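Local structure of 3,4-dihydroxybenzoate decarboxylase (Enterobacter cloacae, 5NY5) at residues R132-A137 against K307-R312; L172-Q175 against E179-M182; N6-A11 against R70-M75. The protein catalyses the decarboxylation of 3,4-dihydroxybenzoate and, in reverse, the para-carboxylation of catechols, as a UbiD-family enzyme that uses prenylated FMN. All coordinates share one frame; numbering follows the deposited sequence.

Interactions 1 and 2 serve one antiparallel sheet, in which strands 303-311 and 179-182 are neighbours, and interaction 2 is nested in the chain between the two segments of interaction 1. They touch where V174 packs on A137 and R132. Interaction 2 is buried and rests mainly on backbone hydrogen bonds between adjacent strands. Interaction 1, partly buried, is purely apolar and lays a helix end on the sheet. Interaction 3 joins an N-terminal helix to a different, mixed sheet. It combines a buried apolar contact with two arginines that meet edge to face, and reaches interaction 1 through packing of I71 on P136 and a long, weak D7-R312 ion pair.

Interaction 1. Residues R132-A137 against K307-R312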
loop_
_atom_site.group_PDB
_atom_site.type_symbol
_atom_site.label_atom_id
_atom_site.label_comp_id
_atom_site.label_asym_id
_atom_site.label_seq_id
_atom_site.Cartn_x
_atom_site.Cartn_y
_atom_site.Cartn_z
ATOM N N ARG A 132 -24.977 -34.702 -40.243
ATOM C CA ARG A 132 -24.330 -33.680 -41.059
ATOM C C ARG A 132 -25.176 -33.321 -42.275
ATOM O O ARG A 132 -25.256 -32.149 -42.655
ATOM C CB ARG A 132 -22.943 -34.149 -41.497
ATOM C CG ARG A 132 -21.887 -34.158 -40.404
ATOM C CD ARG A 132 -21.913 -35.440 -39.587
ATOM N NE ARG A 132 -20.573 -35.991 -39.411
ATOM C CZ ARG A 132 -20.099 -37.036 -40.081
ATOM N NH1 ARG A 132 -20.863 -37.658 -40.972
ATOM N NH2 ARG A 132 -18.865 -37.465 -39.858
ATOM N N LYS A 133 -25.801 -34.318 -42.908
ATOM C CA LYS A 133 -26.687 -34.037 -44.032
ATOM C C LYS A 133 -27.970 -33.349 -43.592
ATOM O O LYS A 133 -28.619 -32.687 -44.408
ATOM C CB LYS A 133 -27.049 -35.326 -44.774
ATOM C CG LYS A 133 -25.881 -36.180 -45.232
ATOM C CD LYS A 133 -26.400 -37.402 -45.983
ATOM C CE LYS A 133 -25.321 -38.451 -46.193
ATOM N NZ LYS A 133 -24.203 -37.960 -47.045
ATOM N N LEU A 134 -28.347 -33.492 -42.326
ATOM C CA LEU A 134 -29.644 -33.036 -41.848
ATOM C C LEU A 134 -29.626 -31.584 -41.391
ATOM O O LEU A 134 -30.529 -30.815 -41.737
ATOM C CB LEU A 134 -30.113 -33.941 -40.707
ATOM C CG LEU A 134 -31.614 -34.052 -40.454
ATOM C CD1 LEU A 134 -32.352 -34.267 -41.760
ATOM C CD2 LEU A 134 -31.890 -35.199 -39.503
ATOM N N LEU A 135 -28.612 -31.185 -40.623
ATOM C CA LEU A 135 -28.569 -29.861 -40.029
ATOM C C LEU A 135 -27.240 -29.182 -40.366
ATOM O O LEU A 135 -26.173 -29.774 -40.148
ATOM C CB LEU A 135 -28.755 -29.946 -38.512
ATOM C CG LEU A 135 -30.068 -30.591 -38.071
ATOM C CD1 LEU A 135 -30.119 -30.742 -36.564
ATOM C CD2 LEU A 135 -31.241 -29.771 -38.567
ATOM N N PRO A 136 -27.267 -28.027 -40.868
ATOM C CA PRO A 136 -26.016 -27.289 -41.135
ATOM C C PRO A 136 -25.522 -26.529 -39.904
ATOM O O PRO A 136 -25.647 -25.311 -39.773
ATOM C CB PRO A 136 -26.424 -26.344 -42.266
ATOM C CG PRO A 136 -27.863 -26.060 -41.991
ATOM C CD PRO A 136 -28.446 -27.316 -41.388
ATOM N N ALA A 137 -24.947 -27.268 -38.969
ATOM C CA ALA A 137 -24.401 -26.656 -37.766
ATOM C C ALA A 137 -23.200 -25.796 -38.134
ATOM O O ALA A 137 -22.258 -26.299 -38.761
ATOM C CB ALA A 137 -24.003 -27.726 -36.756
ATOM N N LYS A 307 -31.157 -40.549 -31.133
ATOM C CA LYS A 307 -32.077 -41.575 -31.602
ATOM C C LYS A 307 -33.020 -41.071 -32.679
ATOM O O LYS A 307 -33.378 -41.833 -33.581
ATOM C CB LYS A 307 -32.896 -42.128 -30.432
ATOM C CG LYS A 307 -32.058 -42.793 -29.356
ATOM C CD LYS A 307 -31.215 -43.910 -29.941
ATOM C CE LYS A 307 -30.324 -44.541 -28.886
ATOM N NZ LYS A 307 -29.462 -45.611 -29.458
ATOM N N ALA A 308 -33.422 -39.806 -32.609
ATOM C CA ALA A 308 -34.296 -39.228 -33.616
ATOM C C ALA A 308 -34.079 -37.725 -33.665
ATOM O O ALA A 308 -33.800 -37.090 -32.646
ATOM C CB ALA A 308 -35.769 -39.538 -33.331
ATOM N N VAL A 309 -34.201 -37.166 -34.865
ATOM C CA VAL A 309 -34.230 -35.723 -35.064
ATOM C C VAL A 309 -35.639 -35.345 -35.491
ATOM O O VAL A 309 -36.270 -36.054 -36.283
ATOM C CB VAL A 309 -33.190 -35.258 -36.100
ATOM C CG1 VAL A 309 -33.147 -33.742 -36.168
ATOM C CG2 VAL A 309 -31.823 -35.808 -35.751
ATOM N N THR A 310 -36.132 -34.230 -34.963
ATOM C CA THR A 310 -37.535 -33.865 -35.083
ATOM C C THR A 310 -37.637 -32.371 -35.340
ATOM O O THR A 310 -37.095 -31.571 -34.572
ATOM C CB THR A 310 -38.292 -34.266 -33.809
ATOM O OG1 THR A 310 -38.710 -35.633 -33.910
ATOM C CG2 THR A 310 -39.489 -33.388 -33.572
HETATM N N MSE A 311 -38.316 -31.998 -36.421
HETATM C CA MSE A 311 -38.406 -30.593 -36.814
HETATM C C MSE A 311 -39.693 -30.283 -37.575
HETATM O O MSE A 311 -40.337 -31.181 -38.110
HETATM C CB MSE A 311 -37.192 -30.206 -37.658
HETATM C CG MSE A 311 -36.972 -31.074 -38.885
HETATM SE SE MSE A 311 -35.267 -30.694 -39.754
HETATM C CE MSE A 311 -35.922 -29.799 -41.356
ATOM N N ARG A 312 -40.074 -29.008 -37.601
ATOM C CA ARG A 312 -41.237 -28.604 -38.369
ATOM C C ARG A 312 -40.859 -28.387 -39.832
ATOM O O ARG A 312 -39.690 -28.459 -40.221
ATOM C CB ARG A 312 -41.874 -27.341 -37.789
ATOM C CG ARG A 312 -40.978 -26.481 -36.925
ATOM C CD ARG A 312 -41.589 -25.094 -36.757
ATOM N NE ARG A 312 -42.327 -24.923 -35.507
ATOM C CZ ARG A 312 -43.225 -23.964 -35.297
ATOM N NH1 ARG A 312 -43.842 -23.872 -34.127
ATOM N NH2 ARG A 312 -43.520 -23.104 -36.261
#
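With CG anti to the backbone N (chi1 -155°), L134 swings its branched end out from the last turn of helix 131-134 toward V309 on strand 303-311. V309 points its CB at the leucine; chi1 -174° puts CG1 anti to the backbone N, beside the carbonyl carbon, and CG2 beside the backbone N, so that both methyls flank the contact. The two side chains meet tip to tip, through a single methyl of L134. Its CD2 comes to 3.6 Å from V309 CB and sits almost evenly against both arms of the fork, with V309 CG2 at 3.8 Å from L134 CD2 and V309 CG1 at 3.9 Å from the same methyl.

L135, the first residue to leave the helical conformation, also points at the strand, and its two methyls divide between two partners. CD1 of L135 approaches V309 CG1 at 4.3 Å, while CD2 of L135 lies 4.3 Å from the selenium of selenomethionine M311. V309 and M311, two residues apart on the strand, share this face, whereas the intervening T310 points its CB away from the helix, and its side chain touches V121 and I264.

In this way the C-terminal end of a short helix packs on one face of the antiparallel sheet, at V309 and M311, in the Rift-related, FMN-binding-type domain of the UbiD family. The apolar patch extends beyond the two segments: L134 also packs on F122 of strand 120-123, and L135 reaches I263 and F149. Beyond L135 the chain bends through an inverse gamma turn centred on P136, whose ring rests on Y66; the hydroxyl of Y66 is hydrogen-bonded to R132 O. At the start of the strand segment, K307 and A308 both face E266 in a classic beta bulge.

Interaction 2. Residues L172-Q175 against E179-M182; sequences LCVQ and ELSM
L172 lies alongside selenomethionine M182 with the two side chains pointing the same way, and its CD2 is 3.8 Å from M182 SE. The same methyl reaches L180 CD1 at 3.9 Å, so one branch of L172 touches both residues of 179-182 whose side chains lie on this face, L180 and M182.

C173 forms the hydrogen-bonded pair with S181. Its N donates to S181 O at 3.0 Å, and S181 N returns a nearly straight bond of 2.9 Å (169°) to C173 O; both donors lie in the plane of the carbonyl they address. On the opposite face from the leucines, S181 OG stands between its backbone N and carbonyl carbon (chi1 62°), close beside C173 CB, and makes a weak further bond to C173 O.

V174 returns to the L172 face and sets CG2 3.7 Å from L180 CD2, the two side chains crossing at a slant.

Q175 closes the pairing through its N, which donates to E179 O at 3.1 Å from a position tilted out of the carbonyl plane. Bent at chi2 (-66°), its side chain folds back over the strand partner, and NE2 donates to S181 OG at 2.7 Å, the hydroxyl lying nearly in the amide plane. Further bonds from NE2 to E277 O and between OE1 and Q279 NE2 fix the rotation of this buried amide.

The pairing is that of an antiparallel beta hairpin with a short connection. Strand 165-174 carries I169, H170 and R171, and F183 follows strand 179-182; all four contact prenylated FMN when it is bound, though it is absent from this chain.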
loop_
_atom_site.group_PDB
_atom_site.type_symbol
_atom_site.label_atom_id
_atom_site.label_comp_id
_atom_site.label_asym_id
_atom_site.label_seq_id
_atom_site.Cartn_x
_atom_site.Cartn_y
_atom_site.Cartn_z
ATOM N N LEU A 172 -23.384 -27.988 -28.019
ATOM C CA LEU A 172 -23.090 -29.344 -28.462
ATOM C C LEU A 172 -22.256 -29.298 -29.730
ATOM O O LEU A 172 -22.571 -28.546 -30.657
ATOM C CB LEU A 172 -24.376 -30.139 -28.707
ATOM C CG LEU A 172 -25.256 -30.419 -27.486
ATOM C CD1 LEU A 172 -26.235 -29.283 -27.226
ATOM C CD2 LEU A 172 -25.986 -31.738 -27.649
ATOM N N CYS A 173 -21.204 -30.108 -29.771
ATOM C CA CYS A 173 -20.326 -30.199 -30.928
ATOM C C CYS A 173 -20.633 -31.477 -31.697
ATOM O O CYS A 173 -20.751 -32.552 -31.102
ATOM C CB CYS A 173 -18.859 -30.175 -30.497
ATOM S SG CYS A 173 -17.672 -30.253 -31.854
ATOM N N VAL A 174 -20.763 -31.354 -33.016
ATOM C CA VAL A 174 -21.066 -32.507 -33.855
ATOM C C VAL A 174 -19.815 -33.365 -33.988
ATOM O O VAL A 174 -18.758 -32.883 -34.411
ATOM C CB VAL A 174 -21.587 -32.066 -35.227
ATOM C CG1 VAL A 174 -21.803 -33.269 -36.124
ATOM C CG2 VAL A 174 -22.870 -31.271 -35.073
ATOM N N GLN A 175 -19.929 -34.641 -33.632
ATOM C CA GLN A 175 -18.807 -35.569 -33.663
ATOM C C GLN A 175 -18.942 -36.625 -34.748
ATOM O O GLN A 175 -18.013 -36.829 -35.534
ATOM C CB GLN A 175 -18.650 -36.250 -32.296
ATOM C CG GLN A 175 -18.465 -35.284 -31.136
ATOM C CD GLN A 175 -17.156 -34.518 -31.208
ATOM O OE1 GLN A 175 -16.244 -34.887 -31.947
ATOM N NE2 GLN A 175 -17.059 -33.446 -30.433
ATOM N N GLU A 179 -23.667 -38.881 -33.261
ATOM C CA GLU A 179 -23.072 -38.610 -31.961
ATOM C C GLU A 179 -22.772 -37.126 -31.808
ATOM O O GLU A 179 -22.337 -36.467 -32.757
ATOM C CB GLU A 179 -21.786 -39.420 -31.762
ATOM C CG GLU A 179 -21.992 -40.924 -31.795
ATOM C CD GLU A 179 -20.696 -41.688 -31.638
ATOM O OE1 GLU A 179 -19.660 -41.046 -31.361
ATOM O OE2 GLU A 179 -20.711 -42.927 -31.794
ATOM N N LEU A 180 -23.002 -36.613 -30.602
ATOM C CA LEU A 180 -22.676 -35.244 -30.240
ATOM C C LEU A 180 -21.945 -35.239 -28.908
ATOM O O LEU A 180 -22.192 -36.085 -28.044
ATOM C CB LEU A 180 -23.931 -34.370 -30.126
ATOM C CG LEU A 180 -24.849 -34.227 -31.336
ATOM C CD1 LEU A 180 -26.250 -33.884 -30.871
ATOM C CD2 LEU A 180 -24.329 -33.153 -32.271
ATOM N N SER A 181 -21.045 -34.275 -28.742
ATOM C CA SER A 181 -20.367 -34.056 -27.473
ATOM C C SER A 181 -21.022 -32.882 -26.759
ATOM O O SER A 181 -21.219 -31.820 -27.356
ATOM C CB SER A 181 -18.876 -33.792 -27.680
ATOM O OG SER A 181 -18.665 -32.617 -28.438
HETATM N N MSE A 182 -21.368 -33.081 -25.493
HETATM C CA MSE A 182 -22.065 -32.058 -24.726
HETATM C C MSE A 182 -21.507 -31.931 -23.313
HETATM O O MSE A 182 -21.455 -32.905 -22.568
HETATM C CB MSE A 182 -23.563 -32.367 -24.675
HETATM C CG MSE A 182 -24.331 -31.605 -23.607
HETATM SE SE MSE A 182 -26.265 -31.669 -23.874
HETATM C CE MSE A 182 -26.826 -31.585 -22.011
#

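Interaction 3. Residues N6-A11 against R70-M75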
loop_
_atom_site.group_PDB
_atom_site.type_symbol
_atom_site.label_atom_id
_atom_site.label_comp_id
_atom_site.label_asym_id
_atom_site.label_seq_id
_atom_site.Cartn_x
_atom_site.Cartn_y
_atom_site.Cartn_z
ATOM N N ASN A 6 -45.887 -17.152 -29.378
ATOM C CA ASN A 6 -45.813 -18.474 -28.778
ATOM C C ASN A 6 -44.735 -19.353 -29.394
ATOM O O ASN A 6 -44.620 -20.518 -29.003
ATOM C CB ASN A 6 -47.171 -19.192 -28.862
ATOM C CG ASN A 6 -47.685 -19.326 -30.286
ATOM O OD1 ASN A 6 -46.937 -19.194 -31.253
ATOM N ND2 ASN A 6 -48.977 -19.599 -30.416
ATOM N N ASP A 7 -43.951 -18.843 -30.338
ATOM C CA ASP A 7 -42.862 -19.607 -30.929
ATOM C C ASP A 7 -41.884 -18.631 -31.573
ATOM O O ASP A 7 -42.037 -17.411 -31.479
ATOM C CB ASP A 7 -43.385 -20.640 -31.933
ATOM C CG ASP A 7 -44.338 -20.043 -32.955
ATOM O OD1 ASP A 7 -44.293 -18.817 -33.189
ATOM O OD2 ASP A 7 -45.134 -20.811 -33.533
ATOM N N LEU A 8 -40.869 -19.187 -32.234
ATOM C CA LEU A 8 -39.856 -18.357 -32.873
ATOM C C LEU A 8 -40.441 -17.539 -34.020
ATOM O O LEU A 8 -40.116 -16.357 -34.178
ATOM C CB LEU A 8 -38.708 -19.235 -33.366
ATOM C CG LEU A 8 -37.607 -18.567 -34.184
ATOM C CD1 LEU A 8 -36.941 -17.453 -33.395
ATOM C CD2 LEU A 8 -36.591 -19.607 -34.613
ATOM N N ARG A 9 -41.316 -18.145 -34.825
ATOM C CA ARG A 9 -41.803 -17.467 -36.022
ATOM C C ARG A 9 -42.770 -16.337 -35.689
ATOM O O ARG A 9 -42.817 -15.337 -36.413
ATOM C CB ARG A 9 -42.451 -18.475 -36.965
ATOM C CG ARG A 9 -41.484 -19.537 -37.453
ATOM C CD ARG A 9 -42.113 -20.433 -38.498
ATOM N NE ARG A 9 -41.283 -21.601 -38.772
ATOM C CZ ARG A 9 -41.467 -22.424 -39.797
ATOM N NH1 ARG A 9 -42.448 -22.204 -40.660
ATOM N NH2 ARG A 9 -40.662 -23.464 -39.964
ATOM N N SER A 10 -43.542 -16.465 -34.610
ATOM C CA SER A 10 -44.371 -15.341 -34.188
ATOM C C SER A 10 -43.526 -14.218 -33.601
ATOM O O SER A 10 -43.937 -13.053 -33.631
ATOM C CB SER A 10 -45.430 -15.803 -33.185
ATOM O OG SER A 10 -44.940 -16.838 -32.353
ATOM N N ALA A 11 -42.342 -14.540 -33.077
ATOM C CA ALA A 11 -41.448 -13.496 -32.590
ATOM C C ALA A 11 -40.804 -12.742 -33.745
ATOM O O ALA A 11 -40.683 -11.513 -33.701
ATOM C CB ALA A 11 -40.378 -14.100 -31.681
ATOM N N ARG A 70 -32.266 -22.870 -43.480
ATOM C CA ARG A 70 -32.124 -21.446 -43.214
ATOM C C ARG A 70 -31.678 -21.275 -41.770
ATOM O O ARG A 70 -32.295 -21.832 -40.858
ATOM C CB ARG A 70 -33.432 -20.692 -43.488
ATOM C CG ARG A 70 -34.682 -21.354 -42.936
ATOM C CD ARG A 70 -35.914 -20.509 -43.212
ATOM N NE ARG A 70 -37.123 -21.117 -42.668
ATOM C CZ ARG A 70 -38.325 -20.550 -42.694
ATOM N NH1 ARG A 70 -38.485 -19.353 -43.239
ATOM N NH2 ARG A 70 -39.365 -21.180 -42.171
ATOM N N ILE A 71 -30.603 -20.516 -41.572
ATOM C CA ILE A 71 -29.925 -20.412 -40.285
ATOM C C ILE A 71 -30.176 -19.034 -39.692
ATOM O O ILE A 71 -30.087 -18.016 -40.388
ATOM C CB ILE A 71 -28.418 -20.688 -40.433
ATOM C CG1 ILE A 71 -28.207 -22.094 -40.992
ATOM C CG2 ILE A 71 -27.708 -20.526 -39.100
ATOM C CD1 ILE A 71 -26.763 -22.486 -41.153
ATOM N N LEU A 72 -30.473 -19.007 -38.397
ATOM C CA LEU A 72 -30.879 -17.799 -37.695
ATOM C C LEU A 72 -29.884 -17.476 -36.589
ATOM O O LEU A 72 -29.559 -18.343 -35.773
ATOM C CB LEU A 72 -32.271 -17.983 -37.107
ATOM C CG LEU A 72 -32.872 -16.780 -36.408
ATOM C CD1 LEU A 72 -32.978 -15.633 -37.392
ATOM C CD2 LEU A 72 -34.227 -17.175 -35.872
ATOM N N VAL A 73 -29.411 -16.230 -36.557
ATOM C CA VAL A 73 -28.464 -15.779 -35.545
ATOM C C VAL A 73 -28.840 -14.378 -35.087
ATOM O O VAL A 73 -29.433 -13.596 -35.834
ATOM C CB VAL A 73 -27.004 -15.783 -36.055
ATOM C CG1 VAL A 73 -26.540 -17.191 -36.372
ATOM C CG2 VAL A 73 -26.865 -14.885 -37.268
ATOM N N GLY A 74 -28.481 -14.066 -33.844
ATOM C CA GLY A 74 -28.595 -12.723 -33.320
ATOM C C GLY A 74 -29.920 -12.363 -32.693
ATOM O O GLY A 74 -30.166 -11.175 -32.454
HETATM N N MSE A 75 -30.773 -13.338 -32.405
HETATM C CA MSE A 75 -32.119 -13.055 -31.922
HETATM C C MSE A 75 -32.097 -12.301 -30.596
HETATM O O MSE A 75 -32.867 -11.366 -30.400
HETATM C CB MSE A 75 -32.915 -14.356 -31.789
HETATM C CG MSE A 75 -34.430 -14.187 -31.689
HETATM SE SE MSE A 75 -35.283 -13.276 -33.203
HETATM C CE MSE A 75 -34.228 -13.980 -34.638
#
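L8, on the first turn of helix 8-16, meets L72 of strand 70-73 end on. From CB, directed at the strand, the chain runs to CG, anti to the backbone N (chi1 174°), which already lies 4.0 Å from L72 CD2. There it forks: L8 CD1 approaches L72 CD2 at 3.7 Å and only brushes CG of selenomethionine M75, 4.5 Å from L8 CD1, while L8 CD2 comes to 3.6 Å from L72 CD2. A single methyl of L72 thus fits against the whole branched end of L8.

Beside this apolar contact, the extended side chains of R9 and R70 cross at about a right angle. R70 NH2 sits over the centre of the R9 guanidinium, 3.4 Å from R9 CZ, and the two guanidinium planes are 82° apart, edge of R70 to face of R9. Such close like charges are probably offset by their other partners: R9 NE forms a salt bridge with E262 and R9 NH2 bonds to N313 O, while R70 NH2 bonds to H314 O and to a bound glycerol.

D7 at the N-cap forms a salt bridge to R260 through OD2. It makes a capping box with S10, although the modelled D7 OD1 and S10 OG are too close for details to be trusted. Helix 8-16 packs against strand 70-73, an inner strand of the mixed sheet 22-25, 57-60, 70-73 and 316-319; strand 70-73 belongs to the UbiD N-terminal family region.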